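Local coordinates for 14L protein (Yaba-like disease virus, PDB 4EKX) that probably binds interleukin-18 as a virus-encoded decoy with an immunoglobulin-like fold, keeping the cytokine from its host receptor, at residues T90-D95 with P99-V104; R5-H10 with S33-I38; W37-G40 with T44-Q47. The protein carries 2 engineered substitutions. All coordinates share one frame; numbering follows the deposited sequence.

Overall arrangement
From the N terminus, strand 6-12 supplies one half of contact 2, and after a 22-residue excursion, half of it strand, 33-38 returns to face it from the other sheet; this contact ties the two layers of the sandwich together. Contact 3 starts on the strand where contact 2 ends, sharing Trp37 and Ile38, and closes a short loop of three residues onto the 3-10 turn at 45-47. Contact 1 follows in series, a hairpin of strands 89-94 and 100-104 with residues 95-99, five in all, connecting them. None of the loops nests inside another. Strand 34-39 is the common element: it carries half of contacts 2 and 3 and pairs with strand 89-94 of contact 1.

Contact 1: T90-D95 with P99-V104; sequences TCVLID and PLKESV
Cys91 and Glu102 face each other as a hydrogen-bonded antiparallel pair, and Leu93 and Leu100 form the next one along. Each pair exchanges two backbone bonds. Cys91 N gives to Glu102 O at 2.8 Å, the carbonyl pointing almost straight at the donor, and Glu102 N returns a bond of 3.0 Å to Cys91 O. Leu93 N reaches Leu100 O at 2.7 Å with an N-H...O angle of 168°, while Leu100 N meets a lone pair of Leu93 O at 3.1 Å. The same four carbonyl oxygens also receive CA-H contacts, Val92 CA lying 3.3 Å from Leu100 O, for example. The alternate residues Thr90, Val92 and Ile94 turn their backbone polar groups to strand 34-39, where they bond to Ile38, Tyr36 and Tyr34.

On the sheet face of Thr90, Val92 and Lys101, the first torsion of Thr90 swings CG2 opposite its backbone N (OG1 chi1 -61°), which lays the methyl 3.9 Å from Lys101 CB. The lysine chain then runs on extended, its amine leading away. Ile94 CD1 reaches across to Pro99 CB at 3.8 Å, near the turn. On the other face, Leu93 and Leu100 run side by side, with CD2 of Leu93 and CD1 of Leu100 4.0 Å apart. At the tip, Asp95 OD1 accepts from Lys97 N in an Asx turn, and OD2 takes Ser27 OG and a salt bridge from Arg5 NE.

Val92, Ile94 and Lys101 pack against the chain of another protein. Strand 89-94 is flanked by 100-104 and by 34-39, and its inner face, where Cys91 is disulfide-bonded to Cys23, packs on Val7 of strand 6-12.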
loop_
_atom_site.group_PDB
_atom_site.type_symbol
_atom_site.label_atom_id
_atom_site.label_comp_id
_atom_site.label_asym_id
_atom_site.label_seq_id
_atom_site.Cartn_x
_atom_site.Cartn_y
_atom_site.Cartn_z
ATOM N N THR D 90 -7.214 -4.634 18.053
ATOM C CA THR D 90 -8.456 -4.200 17.419
ATOM C C THR D 90 -8.277 -2.947 16.579
ATOM O O THR D 90 -7.682 -1.972 17.027
ATOM C CB THR D 90 -9.536 -3.931 18.486
ATOM O OG1 THR D 90 -9.806 -5.141 19.201
ATOM C CG2 THR D 90 -10.830 -3.412 17.844
ATOM N N CYS D 91 -8.787 -2.972 15.349
ATOM C CA CYS D 91 -8.918 -1.726 14.595
ATOM C C CYS D 91 -10.366 -1.237 14.569
ATOM O O CYS D 91 -11.295 -2.007 14.338
ATOM C CB CYS D 91 -8.352 -1.806 13.178
ATOM S SG CYS D 91 -8.336 -0.135 12.419
ATOM N N VAL D 92 -10.535 0.055 14.816
ATOM C CA VAL D 92 -11.855 0.641 14.985
ATOM C C VAL D 92 -12.104 1.647 13.879
ATOM O O VAL D 92 -11.242 2.468 13.582
ATOM C CB VAL D 92 -11.975 1.374 16.331
ATOM C CG1 VAL D 92 -13.422 1.879 16.557
ATOM C CG2 VAL D 92 -11.518 0.469 17.473
ATOM N N LEU D 93 -13.285 1.575 13.277
ATOM C CA LEU D 93 -13.749 2.627 12.381
ATOM C C LEU D 93 -14.687 3.552 13.137
ATOM O O LEU D 93 -15.678 3.108 13.714
ATOM C CB LEU D 93 -14.481 2.036 11.170
ATOM C CG LEU D 93 -15.287 3.066 10.360
ATOM C CD1 LEU D 93 -14.361 4.024 9.625
ATOM C CD2 LEU D 93 -16.238 2.378 9.378
ATOM N N ILE D 94 -14.360 4.838 13.139
ATOM C CA ILE D 94 -15.227 5.854 13.727
ATOM C C ILE D 94 -15.780 6.739 12.626
ATOM O O ILE D 94 -15.041 7.187 11.765
ATOM C CB ILE D 94 -14.461 6.737 14.747
ATOM C CG1 ILE D 94 -13.937 5.884 15.900
ATOM C CG2 ILE D 94 -15.373 7.840 15.287
ATOM C CD1 ILE D 94 -15.018 5.178 16.683
ATOM N N ASP D 95 -17.092 6.965 12.660
ATOM C CA ASP D 95 -17.763 7.931 11.781
ATOM C C ASP D 95 -19.116 8.269 12.427
ATOM O O ASP D 95 -19.373 7.831 13.543
ATOM C CB ASP D 95 -17.900 7.410 10.334
ATOM C CG ASP D 95 -18.796 6.184 10.203
ATOM O OD1 ASP D 95 -19.487 5.820 11.171
ATOM O OD2 ASP D 95 -18.814 5.586 9.098
ATOM N N PRO D 99 -19.667 2.660 15.921
ATOM C CA PRO D 99 -18.307 2.225 15.562
ATOM C C PRO D 99 -18.259 0.775 15.067
ATOM O O PRO D 99 -19.042 -0.069 15.521
ATOM C CB PRO D 99 -17.536 2.375 16.882
ATOM C CG PRO D 99 -18.354 3.359 17.692
ATOM C CD PRO D 99 -19.769 3.069 17.332
ATOM N N LEU D 100 -17.368 0.508 14.120
ATOM C CA LEU D 100 -17.150 -0.843 13.605
ATOM C C LEU D 100 -15.770 -1.302 14.036
ATOM O O LEU D 100 -14.830 -0.504 14.066
ATOM C CB LEU D 100 -17.243 -0.884 12.074
ATOM C CG LEU D 100 -18.607 -0.638 11.431
ATOM C CD1 LEU D 100 -18.518 -0.884 9.926
ATOM C CD2 LEU D 100 -19.666 -1.528 12.065
ATOM N N LYS D 101 -15.653 -2.583 14.381
ATOM C CA LYS D 101 -14.383 -3.142 14.847
ATOM C C LYS D 101 -14.034 -4.431 14.131
ATOM O O LYS D 101 -14.907 -5.225 13.771
ATOM C CB LYS D 101 -14.434 -3.440 16.349
ATOM C CG LYS D 101 -14.622 -2.234 17.251
ATOM C CD LYS D 101 -14.846 -2.696 18.690
ATOM C CE LYS D 101 -15.171 -1.540 19.629
ATOM N NZ LYS D 101 -15.354 -2.021 21.040
ATOM N N GLU D 102 -12.737 -4.629 13.936
ATOM C CA GLU D 102 -12.199 -5.910 13.535
ATOM C C GLU D 102 -10.980 -6.163 14.409
ATOM O O GLU D 102 -10.309 -5.224 14.837
ATOM C CB GLU D 102 -11.805 -5.900 12.053
ATOM C CG GLU D 102 -11.353 -7.248 11.541
ATOM C CD GLU D 102 -12.458 -8.286 11.598
ATOM O OE1 GLU D 102 -13.625 -7.938 11.308
ATOM O OE2 GLU D 102 -12.162 -9.450 11.944
ATOM N N SER D 103 -10.681 -7.426 14.677
ATOM C CA SER D 103 -9.562 -7.724 15.556
ATOM C C SER D 103 -8.778 -8.915 15.052
ATOM O O SER D 103 -9.242 -9.659 14.186
ATOM C CB SER D 103 -10.040 -7.959 16.995
ATOM O OG SER D 103 -10.858 -9.112 17.082
ATOM N N VAL D 104 -7.575 -9.074 15.590
ATOM C CA VAL D 104 -6.724 -10.194 15.226
ATOM C C VAL D 104 -5.804 -10.536 16.389
ATOM O O VAL D 104 -5.397 -9.658 17.156
ATOM C CB VAL D 104 -5.884 -9.879 13.954
ATOM C CG1 VAL D 104 -4.970 -8.683 14.188
ATOM C CG2 VAL D 104 -5.079 -11.105 13.517
#

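Contact 2: R5-H10 with S33-I38; sequences RSVNIH and SYVYWI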
loop_
_atom_site.group_PDB
_atom_site.type_symbol
_atom_site.label_atom_id
_atom_site.label_comp_id
_atom_site.label_asym_id
_atom_site.label_seq_id
_atom_site.Cartn_x
_atom_site.Cartn_y
_atom_site.Cartn_z
ATOM N N ARG D 5 -20.185 0.480 4.741
ATOM C CA ARG D 5 -19.236 0.759 5.817
ATOM C C ARG D 5 -18.548 -0.519 6.283
ATOM O O ARG D 5 -19.193 -1.544 6.517
ATOM C CB ARG D 5 -19.911 1.440 7.006
ATOM C CG ARG D 5 -20.402 2.844 6.706
ATOM C CD ARG D 5 -21.281 3.365 7.820
ATOM N NE ARG D 5 -20.571 3.575 9.084
ATOM C CZ ARG D 5 -20.731 2.819 10.166
ATOM N NH1 ARG D 5 -21.561 1.785 10.141
ATOM N NH2 ARG D 5 -20.070 3.107 11.282
ATOM N N SER D 6 -17.232 -0.459 6.413
ATOM C CA SER D 6 -16.492 -1.637 6.806
ATOM C C SER D 6 -15.125 -1.246 7.345
ATOM O O SER D 6 -14.648 -0.130 7.135
ATOM C CB SER D 6 -16.344 -2.586 5.618
ATOM O OG SER D 6 -15.405 -2.088 4.686
ATOM N N VAL D 7 -14.504 -2.171 8.057
ATOM C CA VAL D 7 -13.141 -1.976 8.520
ATOM C C VAL D 7 -12.435 -3.303 8.272
ATOM O O VAL D 7 -13.022 -4.369 8.437
ATOM C CB VAL D 7 -13.092 -1.528 10.006
ATOM C CG1 VAL D 7 -13.739 -2.569 10.921
ATOM C CG2 VAL D 7 -11.665 -1.218 10.439
ATOM N N ASN D 8 -11.206 -3.241 7.792
ATOM C CA ASN D 8 -10.547 -4.451 7.333
ATOM C C ASN D 8 -9.090 -4.417 7.772
ATOM O O ASN D 8 -8.463 -3.369 7.708
ATOM C CB ASN D 8 -10.666 -4.554 5.792
ATOM C CG ASN D 8 -12.087 -4.217 5.269
ATOM O OD1 ASN D 8 -12.901 -5.113 5.031
ATOM N ND2 ASN D 8 -12.373 -2.923 5.078
ATOM N N ILE D 9 -8.561 -5.554 8.229
ATOM C CA ILE D 9 -7.148 -5.658 8.625
ATOM C C ILE D 9 -6.375 -6.603 7.703
ATOM O O ILE D 9 -6.782 -7.746 7.478
ATOM C CB ILE D 9 -7.001 -6.201 10.069
ATOM C CG1 ILE D 9 -7.688 -5.294 11.086
ATOM C CG2 ILE D 9 -5.511 -6.405 10.440
ATOM C CD1 ILE D 9 -7.685 -5.888 12.493
ATOM N N HIS D 10 -5.259 -6.132 7.156
ATOM C CA HIS D 10 -4.348 -7.032 6.469
ATOM C C HIS D 10 -3.181 -7.344 7.387
ATOM O O HIS D 10 -2.617 -6.442 8.008
ATOM C CB HIS D 10 -3.819 -6.422 5.183
ATOM C CG HIS D 10 -4.771 -6.533 4.035
ATOM N ND1 HIS D 10 -5.973 -5.851 3.996
ATOM C CD2 HIS D 10 -4.713 -7.265 2.901
ATOM C CE1 HIS D 10 -6.602 -6.146 2.871
ATOM N NE2 HIS D 10 -5.859 -7.005 2.191
ATOM N N SER D 33 -14.566 10.299 8.858
ATOM C CA SER D 33 -14.328 8.895 9.147
ATOM C C SER D 33 -12.856 8.669 9.369
ATOM O O SER D 33 -12.017 9.292 8.732
ATOM C CB SER D 33 -14.832 7.995 8.018
ATOM O OG SER D 33 -14.244 8.370 6.792
ATOM N N TYR D 34 -12.548 7.792 10.305
ATOM C CA TYR D 34 -11.157 7.516 10.594
ATOM C C TYR D 34 -11.029 6.155 11.240
ATOM O O TYR D 34 -12.002 5.631 11.767
ATOM C CB TYR D 34 -10.543 8.634 11.461
ATOM C CG TYR D 34 -11.356 9.117 12.650
ATOM C CD1 TYR D 34 -12.411 10.013 12.486
ATOM C CD2 TYR D 34 -11.018 8.735 13.958
ATOM C CE1 TYR D 34 -13.129 10.475 13.577
ATOM C CE2 TYR D 34 -11.731 9.197 15.050
ATOM C CZ TYR D 34 -12.786 10.062 14.858
ATOM O OH TYR D 34 -13.490 10.523 15.948
ATOM N N VAL D 35 -9.829 5.581 11.177
ATOM C CA VAL D 35 -9.549 4.321 11.852
ATOM C C VAL D 35 -8.336 4.456 12.771
ATOM O O VAL D 35 -7.474 5.311 12.574
ATOM C CB VAL D 35 -9.317 3.158 10.860
ATOM C CG1 VAL D 35 -10.596 2.865 10.054
ATOM C CG2 VAL D 35 -8.142 3.469 9.926
ATOM N N TYR D 36 -8.295 3.623 13.801
ATOM C CA TYR D 36 -7.116 3.564 14.672
ATOM C C TYR D 36 -7.141 2.288 15.471
ATOM O O TYR D 36 -8.144 1.566 15.492
ATOM C CB TYR D 36 -7.074 4.747 15.633
ATOM C CG TYR D 36 -8.296 4.837 16.513
ATOM C CD1 TYR D 36 -9.466 5.464 16.056
ATOM C CD2 TYR D 36 -8.291 4.301 17.804
ATOM C CE1 TYR D 36 -10.593 5.553 16.866
ATOM C CE2 TYR D 36 -9.420 4.382 18.612
ATOM C CZ TYR D 36 -10.569 5.011 18.138
ATOM O OH TYR D 36 -11.701 5.109 18.922
ATOM N N TRP D 37 -6.033 2.034 16.157
ATOM C CA TRP D 37 -5.853 0.784 16.862
ATOM C C TRP D 37 -6.101 0.903 18.373
ATOM O O TRP D 37 -5.847 1.948 18.984
ATOM C CB TRP D 37 -4.435 0.256 16.593
ATOM C CG TRP D 37 -4.259 -0.236 15.165
ATOM C CD1 TRP D 37 -3.878 0.500 14.072
ATOM C CD2 TRP D 37 -4.492 -1.560 14.698
ATOM N NE1 TRP D 37 -3.850 -0.303 12.943
ATOM C CE2 TRP D 37 -4.229 -1.571 13.302
ATOM C CE3 TRP D 37 -4.901 -2.748 15.319
ATOM C CZ2 TRP D 37 -4.325 -2.730 12.535
ATOM C CZ3 TRP D 37 -5.016 -3.894 14.549
ATOM C CH2 TRP D 37 -4.731 -3.875 13.169
ATOM N N ILE D 38 -6.625 -0.183 18.945
ATOM C CA ILE D 38 -6.736 -0.354 20.391
ATOM C C ILE D 38 -6.043 -1.669 20.732
ATOM O O ILE D 38 -6.321 -2.707 20.120
ATOM C CB ILE D 38 -8.205 -0.391 20.859
ATOM C CG1 ILE D 38 -8.882 0.961 20.574
ATOM C CG2 ILE D 38 -8.282 -0.749 22.357
ATOM C CD1 ILE D 38 -10.368 1.041 20.991
#
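Ile9 and Trp37 make the closer of two apolar contacts that carry this interface, and the atom they converge on is CH2, an outer carbon of the indole's benzene ring. Ile9 CD1 comes to 3.6 Å from Trp37 CH2, approaching the ring obliquely, while Ile9 CG2 sits in the ring plane at its edge, 3.8 Å from the same carbon. Two branches of one isoleucine therefore meet the same corner of the indole, one at its edge and the other obliquely. They can do so because CG2 stands opposite the backbone N and CG1 opposite the carbonyl carbon (chi1 -60°), so the side chain spreads toward the tryptophan. The second apolar contact is looser: Val7 CG2 lies 4.2 Å from Val35 CG1, both residues directing their CB atoms across the gap.

The two backbones stay well apart, 8.0 Å between the CA atoms of Val7 and Val35, and the touching parts run 45° apart. This is the face-to-face packing of an immunoglobulin-like beta sandwich, with strand 6-12 in one sheet and strand 34-39 in the other. Val7 and Trp37 both pack against Cys23, half of the disulfide that links the layers, a combination of tryptophan and cystine characteristic of immunoglobulin cores.

The polar groups are satisfied away from this apolar contact. The buried Trp37 NE1 gives its hydrogen to Ala73 O. Across the outer surface of strand 6-12, Asn8 ND2 donates to Ser6 OG at 3.2 Å, the oxygen lying close to the amide plane. His10 NE2 bonds to Val20 O of the second subunit, where strand pairing at His10 carries the sheet on across the interface.

Contact 3: W37-G40 with T44-Q47; sequences WIIG and TVDQ
Gln47 OE1 is gripped by two donors from Thr44. The backbone N of Thr44 lies 2.9 Å from Gln47 OE1, above the plane of the side-chain carbonyl (41° out of it), whereas Thr44 OG1 meets a lone pair of that OE1 in plane at 3.0 Å. The hydroxyl can swing there because OG1 sits between the backbone N and the carbonyl carbon (chi1 67°). A backbone bond from Gln47 N to Thr44 O, 3.0 Å, closes the 3-10 turn at 45-47.

Across to strand 34-39, a water links the segments: it donates to Trp37 O at 2.6 Å and accepts from Val45 N at 3.0 Å, bridging two backbone groups that do not bond each other directly. In the immunoglobulin-like sandwich, this is the edge where strand 34-39 meets the short strand 43-44 and the chain turns toward the other sheet.

The apolar link is made by one methyl. Val45 CG2 lies 4.2 Å from Ile39 CG1 and 4.4 Å from Trp37 CB, and both Ile39 and Val45 rest on Leu75 of strand 72-78. Trp37 N bonds to Glu56 OE2, and Asp46 OD2 forms a salt bridge with a basic side chain of the other protein.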
loop_
_atom_site.group_PDB
_atom_site.type_symbol
_atom_site.label_atom_id
_atom_site.label_comp_id
_atom_site.label_asym_id
_atom_site.label_seq_id
_atom_site.Cartn_x
_atom_site.Cartn_y
_atom_site.Cartn_z
ATOM N N TRP D 37 -6.033 2.034 16.157
ATOM C CA TRP D 37 -5.853 0.784 16.862
ATOM C C TRP D 37 -6.101 0.903 18.373
ATOM O O TRP D 37 -5.847 1.948 18.984
ATOM C CB TRP D 37 -4.435 0.256 16.593
ATOM C CG TRP D 37 -4.259 -0.236 15.165
ATOM C CD1 TRP D 37 -3.878 0.500 14.072
ATOM C CD2 TRP D 37 -4.492 -1.560 14.698
ATOM N NE1 TRP D 37 -3.850 -0.303 12.943
ATOM C CE2 TRP D 37 -4.229 -1.571 13.302
ATOM C CE3 TRP D 37 -4.901 -2.748 15.319
ATOM C CZ2 TRP D 37 -4.325 -2.730 12.535
ATOM C CZ3 TRP D 37 -5.016 -3.894 14.549
ATOM C CH2 TRP D 37 -4.731 -3.875 13.169
ATOM N N ILE D 38 -6.625 -0.183 18.945
ATOM C CA ILE D 38 -6.736 -0.354 20.391
ATOM C C ILE D 38 -6.043 -1.669 20.732
ATOM O O ILE D 38 -6.321 -2.707 20.120
ATOM C CB ILE D 38 -8.205 -0.391 20.859
ATOM C CG1 ILE D 38 -8.882 0.961 20.574
ATOM C CG2 ILE D 38 -8.282 -0.749 22.357
ATOM C CD1 ILE D 38 -10.368 1.041 20.991
ATOM N N ILE D 39 -5.122 -1.598 21.687
ATOM C CA ILE D 39 -4.309 -2.744 22.095
ATOM C C ILE D 39 -4.938 -3.338 23.341
ATOM O O ILE D 39 -5.019 -2.680 24.386
ATOM C CB ILE D 39 -2.868 -2.318 22.405
ATOM C CG1 ILE D 39 -2.306 -1.442 21.285
ATOM C CG2 ILE D 39 -1.971 -3.540 22.638
ATOM C CD1 ILE D 39 -2.397 -2.077 19.891
ATOM N N GLY D 40 -5.406 -4.575 23.222
ATOM C CA GLY D 40 -6.136 -5.209 24.299
ATOM C C GLY D 40 -7.486 -4.545 24.494
ATOM O O GLY D 40 -8.100 -4.066 23.536
ATOM N N THR D 44 -5.373 2.829 23.541
ATOM C CA THR D 44 -4.847 3.318 22.279
ATOM C C THR D 44 -3.330 3.278 22.403
ATOM O O THR D 44 -2.792 3.227 23.519
ATOM C CB THR D 44 -5.270 4.758 21.969
ATOM O OG1 THR D 44 -4.668 5.656 22.910
ATOM C CG2 THR D 44 -6.790 4.890 22.004
ATOM N N VAL D 45 -2.650 3.327 21.263
ATOM C CA VAL D 45 -1.189 3.262 21.235
ATOM C C VAL D 45 -0.588 4.440 22.008
ATOM O O VAL D 45 0.447 4.305 22.658
ATOM C CB VAL D 45 -0.670 3.212 19.774
ATOM C CG1 VAL D 45 0.861 3.207 19.728
ATOM C CG2 VAL D 45 -1.211 1.966 19.081
ATOM N N ASP D 46 -1.263 5.583 21.956
ATOM C CA ASP D 46 -0.840 6.788 22.669
ATOM C C ASP D 46 -0.704 6.550 24.170
ATOM O O ASP D 46 0.078 7.219 24.851
ATOM C CB ASP D 46 -1.859 7.916 22.446
ATOM C CG ASP D 46 -2.159 8.147 20.970
ATOM O OD1 ASP D 46 -1.861 9.250 20.469
ATOM O OD2 ASP D 46 -2.673 7.217 20.310
ATOM N N GLN D 47 -1.468 5.595 24.685
ATOM C CA GLN D 47 -1.499 5.353 26.134
ATOM C C GLN D 47 -0.440 4.376 26.643
ATOM O O GLN D 47 -0.205 4.270 27.853
ATOM C CB GLN D 47 -2.885 4.866 26.540
ATOM C CG GLN D 47 -3.974 5.900 26.334
ATOM C CD GLN D 47 -5.345 5.287 26.466
ATOM O OE1 GLN D 47 -5.951 4.889 25.469
ATOM N NE2 GLN D 47 -5.834 5.180 27.704
HETATM O O HOH W 1 -4.257 3.959 18.755
#